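Local coordinates for protein pyocyanin demethylase (Mycobacterium fortuitum subsp. fortuitum DSM 46621 = ATCC 6841, PDB 5K21) that demethylates the Pseudomonas aeruginosa phenazine pyocyanin by a tautomerizing reaction, which inhibits biofilms of that bacterium, at residues D44-D49 and L76-D81. Numbering follows the deposited sequence.
Sequences DILSVD and LTIHLD
L46 meets I78 and L80 inside the barrel, mainly through its methyl CD1. The closest touch is L46 CD1 on I78 CG2, at 3.7 Å. The two side chains cross at about a right angle. In I78, CG1 sits beside the backbone N (chi1 -74°), which puts CG2 anti to that N and makes it the nearest atom to L46. L46 CD1 also approaches L80 CD2, at 4.3 Å. One leucine methyl thus serves both partners, two residues apart in 76-81. With CG beside the backbone N (chi1 -50°) and CD1 anti to CA (chi2 173°), this methyl is carried out toward both.

The backbones stay well apart: L46 CA and I78 CA are 8.6 Å from each other. The contact is plain apolar packing. All three residues are buried. The I78 side chain lies about 8 Å from the bound phenazin-1-ol, but the contact is not part of its pocket.

Strand 51-65 runs between strands 39-48 and 70-80 in the closed antiparallel barrel of allene oxide cyclase type, so the two are not direct neighbours. D56 on that middle strand touches both L46 and I78. Y128 of strand 127-132 also packs on both, and I85 of strand 83-92 adjoins I78.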
loop_
_atom_site.group_PDB
_atom_site.type_symbol
_atom_site.label_atom_id
_atom_site.label_comp_id
_atom_site.label_asym_id
_atom_site.label_seq_id
_atom_site.Cartn_x
_atom_site.Cartn_y
_atom_site.Cartn_z
ATOM N N ASP B 44 -15.300 5.660 -3.959
ATOM C CA ASP B 44 -16.657 5.652 -3.434
ATOM C C ASP B 44 -17.036 7.052 -2.981
ATOM O O ASP B 44 -16.180 7.881 -2.663
ATOM C CB ASP B 44 -16.810 4.698 -2.248
ATOM C CG ASP B 44 -16.367 3.280 -2.573
ATOM O OD1 ASP B 44 -17.182 2.524 -3.135
ATOM O OD2 ASP B 44 -15.201 2.936 -2.292
ATOM N N ILE B 45 -18.344 7.296 -2.958
ATOM C CA ILE B 45 -18.942 8.476 -2.336
ATOM C C ILE B 45 -19.460 8.067 -0.964
ATOM O O ILE B 45 -20.163 7.058 -0.833
ATOM C CB ILE B 45 -20.083 9.041 -3.198
ATOM C CG1 ILE B 45 -19.573 9.514 -4.559
ATOM C CG2 ILE B 45 -20.804 10.168 -2.473
ATOM C CD1 ILE B 45 -18.704 10.733 -4.478
ATOM N N LEU B 46 -19.119 8.835 0.063
ATOM C CA LEU B 46 -19.544 8.523 1.425
ATOM C C LEU B 46 -20.608 9.506 1.865
ATOM O O LEU B 46 -20.479 10.714 1.635
ATOM C CB LEU B 46 -18.362 8.575 2.390
ATOM C CG LEU B 46 -17.151 7.775 1.927
ATOM C CD1 LEU B 46 -15.943 8.020 2.844
ATOM C CD2 LEU B 46 -17.487 6.309 1.871
ATOM N N SER B 47 -21.670 8.995 2.494
ATOM C CA SER B 47 -22.743 9.866 2.948
ATOM C C SER B 47 -23.274 9.389 4.291
ATOM O O SER B 47 -23.137 8.220 4.667
ATOM C CB SER B 47 -23.868 9.940 1.912
ATOM O OG SER B 47 -24.457 8.686 1.701
ATOM N N VAL B 48 -23.859 10.331 5.022
ATOM C CA VAL B 48 -24.577 10.045 6.258
ATOM C C VAL B 48 -25.868 10.849 6.248
ATOM O O VAL B 48 -25.864 12.038 5.905
ATOM C CB VAL B 48 -23.745 10.375 7.511
ATOM C CG1 VAL B 48 -24.554 10.086 8.748
ATOM C CG2 VAL B 48 -22.449 9.580 7.541
ATOM N N ASP B 49 -26.974 10.195 6.581
ATOM C CA ASP B 49 -28.259 10.863 6.707
ATOM C C ASP B 49 -28.591 11.606 5.412
ATOM O O ASP B 49 -29.155 12.693 5.426
ATOM C CB ASP B 49 -28.272 11.798 7.938
ATOM C CG ASP B 49 -28.102 11.018 9.255
ATOM O OD1 ASP B 49 -28.256 9.780 9.193
ATOM O OD2 ASP B 49 -27.830 11.615 10.329
ATOM N N LEU B 76 -7.236 1.174 1.713
ATOM C CA LEU B 76 -8.322 2.125 1.585
ATOM C C LEU B 76 -7.924 3.431 2.247
ATOM O O LEU B 76 -7.347 3.422 3.336
ATOM C CB LEU B 76 -9.599 1.576 2.255
ATOM C CG LEU B 76 -10.861 2.438 2.232
ATOM C CD1 LEU B 76 -11.392 2.527 0.800
ATOM C CD2 LEU B 76 -11.901 1.826 3.157
ATOM N N THR B 77 -8.254 4.541 1.592
ATOM C CA THR B 77 -8.157 5.867 2.181
ATOM C C THR B 77 -9.514 6.533 2.126
ATOM O O THR B 77 -10.101 6.681 1.049
ATOM C CB THR B 77 -7.138 6.752 1.476
ATOM O OG1 THR B 77 -5.852 6.157 1.570
ATOM C CG2 THR B 77 -7.099 8.160 2.111
ATOM N N ILE B 78 -9.977 6.970 3.287
ATOM C CA ILE B 78 -11.215 7.718 3.444
ATOM C C ILE B 78 -10.857 9.176 3.636
ATOM O O ILE B 78 -9.950 9.494 4.414
ATOM C CB ILE B 78 -12.008 7.176 4.645
ATOM C CG1 ILE B 78 -12.626 5.832 4.270
ATOM C CG2 ILE B 78 -13.042 8.214 5.144
ATOM C CD1 ILE B 78 -13.136 5.027 5.471
ATOM N N HIS B 79 -11.526 10.055 2.891
ATOM C CA HIS B 79 -11.366 11.495 3.038
ATOM C C HIS B 79 -12.653 12.086 3.594
ATOM O O HIS B 79 -13.698 12.031 2.934
ATOM C CB HIS B 79 -11.009 12.141 1.694
ATOM C CG HIS B 79 -10.812 13.626 1.758
ATOM N ND1 HIS B 79 -11.855 14.512 1.945
ATOM C CD2 HIS B 79 -9.693 14.383 1.649
ATOM C CE1 HIS B 79 -11.385 15.750 1.964
ATOM N NE2 HIS B 79 -10.077 15.701 1.779
ATOM N N LEU B 80 -12.576 12.641 4.802
ATOM C CA LEU B 80 -13.648 13.422 5.402
ATOM C C LEU B 80 -13.158 14.852 5.595
ATOM O O LEU B 80 -11.965 15.140 5.478
ATOM C CB LEU B 80 -14.079 12.818 6.745
ATOM C CG LEU B 80 -14.420 11.332 6.695
ATOM C CD1 LEU B 80 -14.591 10.780 8.086
ATOM C CD2 LEU B 80 -15.663 11.119 5.840
ATOM N N ASP B 81 -14.088 15.770 5.871
ATOM C CA ASP B 81 -13.680 17.154 6.115
ATOM C C ASP B 81 -12.729 17.226 7.299
ATOM O O ASP B 81 -11.756 17.982 7.278
ATOM C CB ASP B 81 -14.900 18.048 6.357
ATOM C CG ASP B 81 -15.762 18.236 5.116
ATOM O OD1 ASP B 81 -15.502 17.608 4.069
ATOM O OD2 ASP B 81 -16.742 19.004 5.205
#